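Local structure of uncharacterized protein (Bordetella bronchiseptica, 4XG0) at residues A[262-267]-A[334-339]; A[271-276]-A[411-416]; A[284-289]-A[319-324]; A[339-344]-A[367-372]. The protein probably acts as a kinase of the DUF1537 family, which phosphorylates acid sugars in catabolic pathways. All blocks are in the same frame, centred on the assembly; numbering follows the deposited sequence.

Interaction 1: A[262-267]-A[334-339]. With SO4 (sulfate ion), chain F.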
loop_
_atom_site.group_PDB
_atom_site.type_symbol
_atom_site.label_atom_id
_atom_site.label_comp_id
_atom_site.label_asym_id
_atom_site.label_seq_id
_atom_site.Cartn_x
_atom_site.Cartn_y
_atom_site.Cartn_z
ATOM N N VAL A 262 -2.545 21.478 0.817
ATOM C CA VAL A 262 -2.810 22.891 0.797
ATOM C C VAL A 262 -4.315 23.055 0.702
ATOM O O VAL A 262 -4.959 22.553 -0.240
ATOM C CB VAL A 262 -2.114 23.582 -0.379
ATOM C CG1 VAL A 262 -2.392 25.049 -0.326
ATOM C CG2 VAL A 262 -0.632 23.306 -0.310
ATOM N N VAL A 263 -4.869 23.703 1.714
ATOM C CA VAL A 263 -6.309 23.888 1.820
ATOM C C VAL A 263 -6.632 25.360 1.821
ATOM O O VAL A 263 -6.400 26.049 2.809
ATOM C CB VAL A 263 -6.865 23.265 3.121
ATOM C CG1 VAL A 263 -8.392 23.356 3.171
ATOM C CG2 VAL A 263 -6.389 21.843 3.248
ATOM N N THR A 264 -7.181 25.831 0.710
ATOM C CA THR A 264 -7.538 27.239 0.562
ATOM C C THR A 264 -9.034 27.478 0.634
ATOM O O THR A 264 -9.488 28.629 0.759
ATOM C CB THR A 264 -7.032 27.786 -0.787
ATOM O OG1 THR A 264 -7.621 27.031 -1.848
ATOM C CG2 THR A 264 -5.550 27.669 -0.878
ATOM N N SER A 265 -9.820 26.406 0.580
ATOM C CA SER A 265 -11.265 26.559 0.523
ATOM C C SER A 265 -11.808 27.009 1.869
ATOM O O SER A 265 -11.259 26.651 2.918
ATOM C CB SER A 265 -11.926 25.239 0.141
ATOM O OG SER A 265 -13.289 25.435 -0.134
ATOM N N GLN A 266 -12.871 27.811 1.828
ATOM C CA GLN A 266 -13.654 28.099 3.010
ATOM C C GLN A 266 -14.963 27.296 3.042
ATOM O O GLN A 266 -15.792 27.504 3.932
ATOM C CB GLN A 266 -13.963 29.596 3.079
ATOM C CG GLN A 266 -12.711 30.446 3.129
ATOM C CD GLN A 266 -11.833 30.126 4.334
ATOM O OE1 GLN A 266 -12.328 29.910 5.444
ATOM N NE2 GLN A 266 -10.517 30.093 4.117
ATOM N N HIS A 267 -15.150 26.389 2.077
ATOM C CA HIS A 267 -16.279 25.452 2.113
ATOM C C HIS A 267 -16.157 24.616 3.370
ATOM O O HIS A 267 -15.050 24.192 3.714
ATOM C CB HIS A 267 -16.276 24.535 0.879
ATOM C CG HIS A 267 -16.804 25.193 -0.355
ATOM N ND1 HIS A 267 -18.087 25.685 -0.437
ATOM C CD2 HIS A 267 -16.219 25.460 -1.546
ATOM C CE1 HIS A 267 -18.276 26.217 -1.632
ATOM N NE2 HIS A 267 -17.160 26.098 -2.322
ATOM N N SER A 334 -5.600 36.883 -3.024
ATOM C CA SER A 334 -4.261 37.013 -2.463
ATOM C C SER A 334 -3.915 35.882 -1.507
ATOM O O SER A 334 -2.760 35.447 -1.459
ATOM C CB SER A 334 -4.089 38.379 -1.775
ATOM O OG SER A 334 -5.108 38.623 -0.825
ATOM N N VAL A 335 -4.904 35.378 -0.775
ATOM C CA VAL A 335 -4.638 34.320 0.197
ATOM C C VAL A 335 -4.232 33.023 -0.494
ATOM O O VAL A 335 -3.228 32.415 -0.134
ATOM C CB VAL A 335 -5.855 34.060 1.145
ATOM C CG1 VAL A 335 -5.725 32.691 1.826
ATOM C CG2 VAL A 335 -5.958 35.158 2.198
ATOM N N ALA A 336 -4.986 32.618 -1.509
ATOM C CA ALA A 336 -4.689 31.383 -2.233
ATOM C C ALA A 336 -3.383 31.553 -3.034
ATOM O O ALA A 336 -2.546 30.651 -3.094
ATOM C CB ALA A 336 -5.825 31.061 -3.144
ATOM N N ARG A 337 -3.208 32.725 -3.630
ATOM C CA ARG A 337 -2.005 32.986 -4.435
ATOM C C ARG A 337 -0.777 32.802 -3.551
ATOM O O ARG A 337 0.211 32.149 -3.926
ATOM C CB ARG A 337 -2.034 34.405 -4.990
ATOM N N ARG A 338 -0.846 33.412 -2.380
ATOM C CA ARG A 338 0.212 33.348 -1.384
ATOM C C ARG A 338 0.470 31.926 -0.887
ATOM O O ARG A 338 1.628 31.499 -0.808
ATOM C CB ARG A 338 -0.149 34.266 -0.222
ATOM C CG ARG A 338 0.802 34.238 0.963
ATOM C CD ARG A 338 2.092 34.920 0.632
ATOM N NE ARG A 338 2.957 35.052 1.800
ATOM C CZ ARG A 338 4.282 35.177 1.727
ATOM N NH1 ARG A 338 4.994 35.284 2.835
ATOM N NH2 ARG A 338 4.886 35.175 0.545
ATOM N N LEU A 339 -0.585 31.195 -0.529
ATOM C CA LEU A 339 -0.408 29.808 -0.094
ATOM C C LEU A 339 0.242 28.976 -1.198
ATOM O O LEU A 339 1.100 28.119 -0.943
ATOM C CB LEU A 339 -1.749 29.189 0.345
ATOM C CG LEU A 339 -2.125 29.445 1.801
ATOM C CD1 LEU A 339 -3.459 28.761 2.083
ATOM C CD2 LEU A 339 -1.046 28.954 2.772
HETATM S S SO4 F . -20.474 25.632 1.964
HETATM O O1 SO4 F . -19.945 25.703 3.326
HETATM O O2 SO4 F . -19.908 24.504 1.217
HETATM O O3 SO4 F . -21.931 25.499 2.043
HETATM O O4 SO4 F . -20.169 26.873 1.234
#
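Ala-336 is the first residue of the helical segment 334-339 to meet the strand end at 262-267, and the group it meets is the methyl of Thr-264. CG2 of Thr-264 lies 4.0 Å from CA of Ala-336, at least as close to the helix backbone as to the alanine methyl. The threonine rotamer explains this: with chi1 at 60°, OG1 sits between the backbone N and the carbonyl carbon, where it has a weak hydrogen bond to the carbonyl of Thr-358, and CG2 is left to face the helix. Next to the contact, Arg-338 forms a salt bridge with Asp-295.

One turn beyond Ala-336 comes Leu-339, whose side chain slides past that of Thr-264 in the opposite direction. Its CD1 comes to 3.8 Å from CG2 of Thr-264 and also passes the carbonyl of Val-263, at 4.1 Å from the O atom. Nearer the backbone, CB of Leu-339 meets CG1 of Val-262 at 4.2 Å.

Past the strand the chain leaves the helix. OG of Ser-265 accepts from the backbone N of His-267 at 3.0 Å, an ST turn, and His-267, the N-cap of helix 268-279, gives ND1 to two oxygens of a sulfate, O2 at 2.7 Å and O4 at 2.9 Å. Ser-268 N binds the same ion, which probably came from the crystallisation liquor.

Chemically the two ends differ: the helix rests on the strand end and the residue after it through apolar carbons, chiefly methyls, whereas the polar turn beyond holds a sulfate at the start of the next helix, consistent with a place for an anion.

Interaction 2: A[271-276]-A[411-416]. With SO4 (sulfate ion), chain E.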
loop_
_atom_site.group_PDB
_atom_site.type_symbol
_atom_site.label_atom_id
_atom_site.label_comp_id
_atom_site.label_asym_id
_atom_site.label_seq_id
_atom_site.Cartn_x
_atom_site.Cartn_y
_atom_site.Cartn_z
ATOM N N ARG A 271 -13.054 22.473 5.480
ATOM C CA ARG A 271 -12.563 22.802 6.815
ATOM C C ARG A 271 -12.658 21.561 7.706
ATOM O O ARG A 271 -11.755 21.311 8.500
ATOM C CB ARG A 271 -13.342 23.954 7.448
ATOM C CG ARG A 271 -13.566 25.125 6.525
ATOM C CD ARG A 271 -12.307 25.708 6.036
ATOM N NE ARG A 271 -11.482 26.324 7.074
ATOM C CZ ARG A 271 -10.383 27.034 6.815
ATOM N NH1 ARG A 271 -9.983 27.216 5.554
ATOM N NH2 ARG A 271 -9.682 27.566 7.809
ATOM N N GLN A 272 -13.744 20.800 7.554
ATOM C CA GLN A 272 -13.919 19.531 8.279
ATOM C C GLN A 272 -12.835 18.526 7.870
ATOM O O GLN A 272 -12.233 17.851 8.717
ATOM C CB GLN A 272 -15.309 18.935 8.010
ATOM C CG GLN A 272 -16.426 19.761 8.630
ATOM C CD GLN A 272 -17.774 19.095 8.509
ATOM O OE1 GLN A 272 -17.870 17.926 8.118
ATOM N NE2 GLN A 272 -18.834 19.829 8.865
ATOM N N GLN A 273 -12.581 18.443 6.569
ATOM C CA GLN A 273 -11.505 17.597 6.053
ATOM C C GLN A 273 -10.139 17.995 6.577
ATOM O O GLN A 273 -9.298 17.126 6.880
ATOM C CB GLN A 273 -11.519 17.636 4.526
ATOM C CG GLN A 273 -12.775 17.002 3.969
ATOM C CD GLN A 273 -13.106 17.424 2.544
ATOM O OE1 GLN A 273 -12.335 18.123 1.887
ATOM N NE2 GLN A 273 -14.242 16.957 2.051
ATOM N N ALA A 274 -9.889 19.300 6.679
ATOM C CA ALA A 274 -8.607 19.769 7.223
ATOM C C ALA A 274 -8.515 19.399 8.711
ATOM O O ALA A 274 -7.493 18.883 9.187
ATOM C CB ALA A 274 -8.448 21.270 7.039
ATOM N N ALA A 275 -9.581 19.645 9.432
ATOM C CA ALA A 275 -9.622 19.304 10.853
ATOM C C ALA A 275 -9.304 17.827 11.054
ATOM O O ALA A 275 -8.527 17.473 11.932
ATOM C CB ALA A 275 -10.968 19.645 11.446
ATOM N N ALA A 276 -9.886 16.962 10.227
ATOM C CA ALA A 276 -9.640 15.526 10.339
ATOM C C ALA A 276 -8.179 15.146 10.076
ATOM O O ALA A 276 -7.623 14.303 10.783
ATOM C CB ALA A 276 -10.566 14.753 9.405
ATOM N N ASP A 411 -12.768 12.196 5.646
ATOM C CA ASP A 411 -11.415 11.600 5.610
ATOM C C ASP A 411 -10.716 11.731 4.253
ATOM O O ASP A 411 -9.635 11.180 4.069
ATOM C CB ASP A 411 -11.452 10.114 6.028
ATOM C CG ASP A 411 -12.136 9.221 5.001
ATOM O OD1 ASP A 411 -12.724 9.771 4.036
ATOM O OD2 ASP A 411 -12.166 7.969 5.207
ATOM N N VAL A 412 -11.261 12.535 3.349
ATOM C CA VAL A 412 -10.760 12.520 1.965
ATOM C C VAL A 412 -9.335 13.047 1.813
ATOM O O VAL A 412 -8.601 12.553 0.947
ATOM C CB VAL A 412 -11.691 13.229 0.975
ATOM C CG1 VAL A 412 -11.653 14.729 1.158
ATOM C CG2 VAL A 412 -11.284 12.859 -0.460
ATOM N N LEU A 413 -8.897 13.994 2.641
ATOM C CA LEU A 413 -7.518 14.493 2.490
ATOM C C LEU A 413 -6.526 13.480 3.078
ATOM O O LEU A 413 -5.409 13.328 2.578
ATOM C CB LEU A 413 -7.329 15.867 3.104
ATOM C CG LEU A 413 -8.194 16.991 2.519
ATOM C CD1 LEU A 413 -8.038 18.269 3.327
ATOM C CD2 LEU A 413 -7.837 17.249 1.091
ATOM N N ILE A 414 -6.946 12.795 4.143
ATOM C CA ILE A 414 -6.153 11.717 4.712
ATOM C C ILE A 414 -5.957 10.636 3.648
ATOM O O ILE A 414 -4.823 10.183 3.370
ATOM C CB ILE A 414 -6.844 11.134 5.961
ATOM C CG1 ILE A 414 -6.860 12.181 7.065
ATOM C CG2 ILE A 414 -6.138 9.890 6.432
ATOM C CD1 ILE A 414 -7.808 11.842 8.198
ATOM N N ARG A 415 -7.055 10.249 3.039
ATOM C CA ARG A 415 -7.023 9.254 1.969
ATOM C C ARG A 415 -6.144 9.694 0.790
ATOM O O ARG A 415 -5.451 8.874 0.210
ATOM C CB ARG A 415 -8.427 8.933 1.482
ATOM C CG ARG A 415 -9.286 8.177 2.511
ATOM C CD ARG A 415 -10.682 7.825 1.924
ATOM N NE ARG A 415 -10.587 6.918 0.774
ATOM C CZ ARG A 415 -11.554 6.703 -0.119
ATOM N NH1 ARG A 415 -12.715 7.343 -0.033
ATOM N NH2 ARG A 415 -11.357 5.846 -1.122
ATOM N N ALA A 416 -6.232 10.968 0.415
ATOM C CA ALA A 416 -5.419 11.544 -0.680
ATOM C C ALA A 416 -3.950 11.449 -0.407
ATOM O O ALA A 416 -3.189 10.980 -1.272
ATOM C CB ALA A 416 -5.795 12.979 -0.926
HETATM S S SO4 E . -14.891 5.146 -2.483
HETATM O O1 SO4 E . -14.662 4.155 -1.426
HETATM O O2 SO4 E . -13.659 5.340 -3.252
HETATM O O3 SO4 E . -15.968 4.698 -3.378
HETATM O O4 SO4 E . -15.272 6.430 -1.878
HETATM O O HOH W 1 -9.420 14.643 5.520
#
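Helices 271-276 and 412-416 approach to 8.6 Å between axes and cross at -57°; the closest CA pair, 6.0 Å apart, is Gln-273 with Asp-411, the N-cap just before the second helix. The side chain of Gln-273, extended beyond CG (chi2 159°), carries its amide to Val-412, whose CG1 rests against it, 3.4 Å from CD and almost as near to OE1 and NE2, which places the methyl over the flat of the group. The amide's rotation is fixed from outside: OE1 bonds to Lys-403 NZ and NE2 to the carbonyl of Phe-407. Lower on the same side chain, CB of Gln-273 packs on CD1 of Leu-413 at 3.7 Å. Further along, CD1 of Ile-414 lies 3.6 Å from the carbonyl O of Ala-276. A water links the backbones, donating to Gln-273 O at 2.8 Å and accepting from Leu-413 N at 3.0 Å. Arg-415, directed elsewhere, meets a sulfate at its guanidinium edge, NH2 and NH1 each taking one oxygen, with Thr-382 as a further ligand.

Both helices lie over the mixed sheet of the C-terminal domain. Ala-274 faces strand 317-321, while Leu-413 and Ala-416 cover strand 354-358 and Val-412 touches strand 399-403.

Interaction 3: A[284-289]-A[319-324]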
loop_
_atom_site.group_PDB
_atom_site.type_symbol
_atom_site.label_atom_id
_atom_site.label_comp_id
_atom_site.label_asym_id
_atom_site.label_seq_id
_atom_site.Cartn_x
_atom_site.Cartn_y
_atom_site.Cartn_z
ATOM N N THR A 284 0.499 21.270 11.034
ATOM C CA THR A 284 -0.388 22.211 10.369
ATOM C C THR A 284 0.029 23.666 10.578
ATOM O O THR A 284 0.199 24.119 11.710
ATOM C CB THR A 284 -1.822 21.985 10.878
ATOM O OG1 THR A 284 -2.264 20.673 10.487
ATOM C CG2 THR A 284 -2.779 23.016 10.324
ATOM N N TRP A 285 0.181 24.397 9.484
ATOM C CA TRP A 285 0.356 25.842 9.553
ATOM C C TRP A 285 -1.008 26.440 9.300
ATOM O O TRP A 285 -1.570 26.270 8.209
ATOM C CB TRP A 285 1.349 26.320 8.484
ATOM C CG TRP A 285 1.791 27.721 8.616
ATOM C CD1 TRP A 285 2.263 28.329 9.742
ATOM C CD2 TRP A 285 1.853 28.710 7.571
ATOM N NE1 TRP A 285 2.609 29.639 9.466
ATOM C CE2 TRP A 285 2.371 29.891 8.141
ATOM C CE3 TRP A 285 1.499 28.715 6.225
ATOM C CZ2 TRP A 285 2.551 31.060 7.404
ATOM C CZ3 TRP A 285 1.685 29.883 5.496
ATOM C CH2 TRP A 285 2.210 31.024 6.084
ATOM N N ALA A 286 -1.561 27.093 10.322
ATOM C CA ALA A 286 -2.854 27.758 10.214
ATOM C C ALA A 286 -2.735 29.224 10.595
ATOM O O ALA A 286 -3.159 29.636 11.676
ATOM C CB ALA A 286 -3.866 27.065 11.132
ATOM N N PRO A 287 -2.142 30.032 9.709
ATOM C CA PRO A 287 -1.908 31.444 10.014
ATOM C C PRO A 287 -3.143 32.321 9.902
ATOM O O PRO A 287 -4.073 31.994 9.188
ATOM C CB PRO A 287 -0.897 31.856 8.931
ATOM C CG PRO A 287 -1.228 31.007 7.773
ATOM C CD PRO A 287 -1.642 29.659 8.374
ATOM N N THR A 288 -3.124 33.443 10.608
ATOM C CA THR A 288 -4.115 34.481 10.427
ATOM C C THR A 288 -3.784 35.229 9.147
ATOM O O THR A 288 -2.729 35.011 8.558
ATOM C CB THR A 288 -4.059 35.494 11.566
ATOM O OG1 THR A 288 -2.811 36.187 11.502
ATOM C CG2 THR A 288 -4.166 34.793 12.889
ATOM N N LEU A 289 -4.678 36.118 8.728
ATOM C CA LEU A 289 -4.474 36.897 7.525
ATOM C C LEU A 289 -3.192 37.699 7.629
ATOM O O LEU A 289 -2.429 37.790 6.669
ATOM C CB LEU A 289 -5.627 37.867 7.333
ATOM C CG LEU A 289 -6.899 37.249 6.769
ATOM C CD1 LEU A 289 -7.968 38.319 6.754
ATOM C CD2 LEU A 289 -6.608 36.728 5.372
ATOM N N MET A 319 0.315 20.283 6.491
ATOM C CA MET A 319 -0.849 20.985 5.957
ATOM C C MET A 319 -0.731 22.496 6.102
ATOM O O MET A 319 -0.394 22.990 7.169
ATOM C CB MET A 319 -2.152 20.502 6.610
ATOM C CG MET A 319 -3.401 21.131 6.027
ATOM S SD MET A 319 -4.921 20.362 6.666
ATOM C CE MET A 319 -4.840 20.927 8.359
ATOM N N LEU A 320 -0.977 23.216 5.005
ATOM C CA LEU A 320 -1.153 24.667 5.045
ATOM C C LEU A 320 -2.633 24.990 4.928
ATOM O O LEU A 320 -3.279 24.642 3.935
ATOM C CB LEU A 320 -0.389 25.354 3.915
ATOM C CG LEU A 320 0.963 24.745 3.577
ATOM C CD1 LEU A 320 1.636 25.554 2.458
ATOM C CD2 LEU A 320 1.862 24.718 4.790
ATOM N N LEU A 321 -3.163 25.637 5.956
ATOM C CA LEU A 321 -4.578 25.945 6.050
ATOM C C LEU A 321 -4.855 27.449 5.877
ATOM O O LEU A 321 -4.376 28.274 6.658
ATOM C CB LEU A 321 -5.093 25.466 7.406
ATOM C CG LEU A 321 -6.604 25.603 7.650
ATOM C CD1 LEU A 321 -7.368 24.904 6.528
ATOM C CD2 LEU A 321 -6.967 25.045 9.028
ATOM N N ALA A 322 -5.648 27.801 4.864
ATOM C CA ALA A 322 -5.959 29.202 4.583
ATOM C C ALA A 322 -6.876 29.785 5.627
ATOM O O ALA A 322 -7.804 29.125 6.049
ATOM C CB ALA A 322 -6.621 29.331 3.234
ATOM N N PRO A 323 -6.629 31.031 6.043
ATOM C CA PRO A 323 -7.696 31.732 6.762
ATOM C C PRO A 323 -8.683 32.350 5.761
ATOM O O PRO A 323 -8.363 32.537 4.578
ATOM C CB PRO A 323 -6.934 32.807 7.524
ATOM C CG PRO A 323 -5.787 33.112 6.686
ATOM C CD PRO A 323 -5.387 31.826 6.001
ATOM N N GLU A 324 -9.878 32.663 6.239
ATOM C CA GLU A 324 -10.876 33.350 5.438
ATOM C C GLU A 324 -10.448 34.788 5.139
ATOM O O GLU A 324 -9.748 35.411 5.937
ATOM C CB GLU A 324 -12.218 33.337 6.194
ATOM C CG GLU A 324 -13.386 33.944 5.434
ATOM C CD GLU A 324 -14.707 33.208 5.687
ATOM O OE1 GLU A 324 -14.721 32.189 6.423
ATOM O OE2 GLU A 324 -15.739 33.653 5.135
HETATM O O HOH W 2 -5.446 29.583 8.706
#
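Two torsions bring Thr-284 and Met-319 side by side: Met-319 sets out with CG opposite its backbone N (chi1 -176°) and then bends at its last bond (chi3 69°), swinging the terminal methyl back to the threonine. CE of Met-319 thereby stands 3.4 Å from OG1 and 3.5 Å from CG2 of Thr-284, touching both branches, while the hydroxyl itself bonds to the carbonyl of Ala-282.

The backbones run parallel. Trp-285 N donates to Met-319 O at 2.8 Å, and Trp-285 O accepts from Leu-321 N at the same distance. On the face of the sheet shared by Trp-285 and Leu-320, CB of the tryptophan meets CD2 of the leucine. The orientation of the indole is set by its surroundings: CG of Pro-287 sits 3.6 Å above the centre of one face, NE1 bonds to Asn-297, and Trp-301 stacks on the ring while Trp-298 meets it edge-to-face.

Beyond Leu-321 direct pairing gives way to a water, which donates to Pro-287 O at 2.8 Å and to Leu-321 O at 2.7 Å. Further on, the ring of Pro-323 lies between the two segments, its CG 3.2 Å from Pro-287 O, and the branch of Leu-289 closes over Pro-323 and the carbonyl of Glu-324.

Strand 283-285 is the outermost of its sheet, with strand 317-321 as its parallel neighbour. Helices 289-292 and 295-304 lie in the connection, part of which is not modelled, consistent with a beta-alpha-beta crossover, as expected of an alpha/beta nucleotide-binding domain.

Interaction 4: A[339-344]-A[367-372]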
loop_
_atom_site.group_PDB
_atom_site.type_symbol
_atom_site.label_atom_id
_atom_site.label_comp_id
_atom_site.label_asym_id
_atom_site.label_seq_id
_atom_site.Cartn_x
_atom_site.Cartn_y
_atom_site.Cartn_z
ATOM N N LEU A 339 -0.585 31.195 -0.529
ATOM C CA LEU A 339 -0.408 29.808 -0.094
ATOM C C LEU A 339 0.242 28.976 -1.198
ATOM O O LEU A 339 1.100 28.119 -0.943
ATOM C CB LEU A 339 -1.749 29.189 0.345
ATOM C CG LEU A 339 -2.125 29.445 1.801
ATOM C CD1 LEU A 339 -3.459 28.761 2.083
ATOM C CD2 LEU A 339 -1.046 28.954 2.772
ATOM N N GLY A 340 -0.143 29.258 -2.436
ATOM C CA GLY A 340 0.410 28.556 -3.581
ATOM C C GLY A 340 1.883 28.810 -3.717
ATOM O O GLY A 340 2.673 27.891 -3.960
ATOM N N GLU A 341 2.267 30.069 -3.580
ATOM C CA GLU A 341 3.680 30.417 -3.704
ATOM C C GLU A 341 4.497 29.767 -2.593
ATOM O O GLU A 341 5.582 29.230 -2.856
ATOM C CB GLU A 341 3.878 31.926 -3.689
ATOM C CG GLU A 341 3.448 32.589 -4.984
ATOM C CD GLU A 341 4.596 33.303 -5.692
ATOM O OE1 GLU A 341 4.982 34.404 -5.234
ATOM O OE2 GLU A 341 5.107 32.767 -6.706
ATOM N N LEU A 342 3.993 29.819 -1.354
ATOM C CA LEU A 342 4.728 29.202 -0.228
ATOM C C LEU A 342 4.836 27.659 -0.363
ATOM O O LEU A 342 5.905 27.068 -0.136
ATOM C CB LEU A 342 4.068 29.590 1.103
ATOM C CG LEU A 342 4.095 31.109 1.391
ATOM C CD1 LEU A 342 3.354 31.466 2.665
ATOM C CD2 LEU A 342 5.526 31.640 1.462
ATOM N N ALA A 343 3.739 27.015 -0.743
ATOM C CA ALA A 343 3.757 25.577 -0.965
ATOM C C ALA A 343 4.857 25.243 -1.959
ATOM O O ALA A 343 5.609 24.283 -1.765
ATOM C CB ALA A 343 2.419 25.086 -1.478
ATOM N N ALA A 344 4.957 26.034 -3.023
ATOM C CA ALA A 344 5.970 25.759 -4.064
ATOM C C ALA A 344 7.359 25.940 -3.518
ATOM O O ALA A 344 8.269 25.142 -3.814
ATOM C CB ALA A 344 5.764 26.661 -5.278
ATOM N N LEU A 367 -0.169 25.087 -8.851
ATOM C CA LEU A 367 0.389 24.785 -10.145
ATOM C C LEU A 367 1.024 26.009 -10.780
ATOM O O LEU A 367 2.085 25.925 -11.422
ATOM C CB LEU A 367 -0.647 24.149 -11.063
ATOM C CG LEU A 367 -0.633 22.602 -10.990
ATOM C CD1 LEU A 367 -1.168 22.101 -9.665
ATOM C CD2 LEU A 367 -1.433 22.017 -12.141
ATOM N N ALA A 368 0.421 27.165 -10.549
ATOM C CA ALA A 368 0.923 28.355 -11.217
ATOM C C ALA A 368 2.276 28.686 -10.613
ATOM O O ALA A 368 3.220 29.039 -11.340
ATOM C CB ALA A 368 -0.028 29.508 -11.061
ATOM N N ALA A 369 2.378 28.548 -9.292
ATOM C CA ALA A 369 3.619 28.879 -8.575
ATOM C C ALA A 369 4.751 27.956 -8.936
ATOM O O ALA A 369 5.908 28.353 -8.935
ATOM C CB ALA A 369 3.415 28.865 -7.107
ATOM N N LEU A 370 4.419 26.705 -9.227
ATOM C CA LEU A 370 5.423 25.735 -9.684
ATOM C C LEU A 370 5.615 25.730 -11.207
ATOM O O LEU A 370 6.409 24.959 -11.731
ATOM C CB LEU A 370 5.055 24.343 -9.201
ATOM C CG LEU A 370 5.181 24.079 -7.699
ATOM C CD1 LEU A 370 4.525 22.768 -7.340
ATOM C CD2 LEU A 370 6.659 24.027 -7.327
ATOM N N GLN A 371 4.885 26.597 -11.906
ATOM C CA GLN A 371 5.011 26.754 -13.358
ATOM C C GLN A 371 4.673 25.451 -14.078
ATOM O O GLN A 371 5.200 25.151 -15.152
ATOM C CB GLN A 371 6.417 27.279 -13.728
ATOM C CG GLN A 371 6.847 28.483 -12.868
ATOM C CD GLN A 371 8.321 28.880 -13.068
ATOM O OE1 GLN A 371 9.187 28.026 -13.313
ATOM N NE2 GLN A 371 8.603 30.173 -12.953
ATOM N N ALA A 372 3.766 24.685 -13.479
ATOM C CA ALA A 372 3.275 23.478 -14.094
ATOM C C ALA A 372 2.228 23.812 -15.133
ATOM O O ALA A 372 1.348 24.661 -14.893
ATOM C CB ALA A 372 2.685 22.542 -13.040
#
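Apolar contacts of two alanines and a leucine form one part of the meeting of helix 339-344 with the end of helix 360-369. The methyls of Ala-344 and Ala-369 face each other, CB atoms 3.7 Å apart. Leu-370 reaches the same Ala-344 with CD2, 3.5 Å from its CB, a pair tighter than ordinary van der Waals contact. The leucine rotamer, with CG opposite the carbonyl carbon (chi1 -70°), carries the branch to that methyl.

A second kind of contact sets a methyl against backbone. CB of Ala-369 lies 3.4 Å from the carbonyl O of Gly-340 and 3.7 Å from CA of Glu-341, so it nestles on the turn of the first helix, where Gly-340 presents only main chain.

Backbone hydrogen bonds run within each segment; in the second they close the helix. Ala-372 N returns to Leu-367 O at 2.9 Å and Gln-371 N to Ala-368 O at 3.0 Å, and Gln-371 takes a positive phi of 61°: a Schellman motif. Leu-370, within that turn, touches Leu-390 of strand 385-391.

The two helices flank strand 354-358 in sequence, a succession as in alpha/beta nucleotide-binding domains, and meet through alanines, a glycine and Leu-370.

In the fold
All four interactions belong to the C-terminal domain. Interactions 1 and 4 both use helix 334-349, against a strand end and helix 360-369 respectively; Leu-339 lies in both ranges but makes contact only in interaction 1. Both are largely buried and apolar. Interaction 3, partly exposed at the outer strand, is the one with direct backbone hydrogen bonds across it, and Val-263 of interaction 1 continues that sheet by pairing with Leu-320 and Ala-322. Interaction 2 is also buried but mixes methyls with a fixed amide and a bridging water. Arg-271 ties it to interactions 1 and 3, its NH1 bonding to Ser-265 O and Ala-322 O. Interactions 2 and 4 do not touch; nearest atoms lie about 8 Å apart.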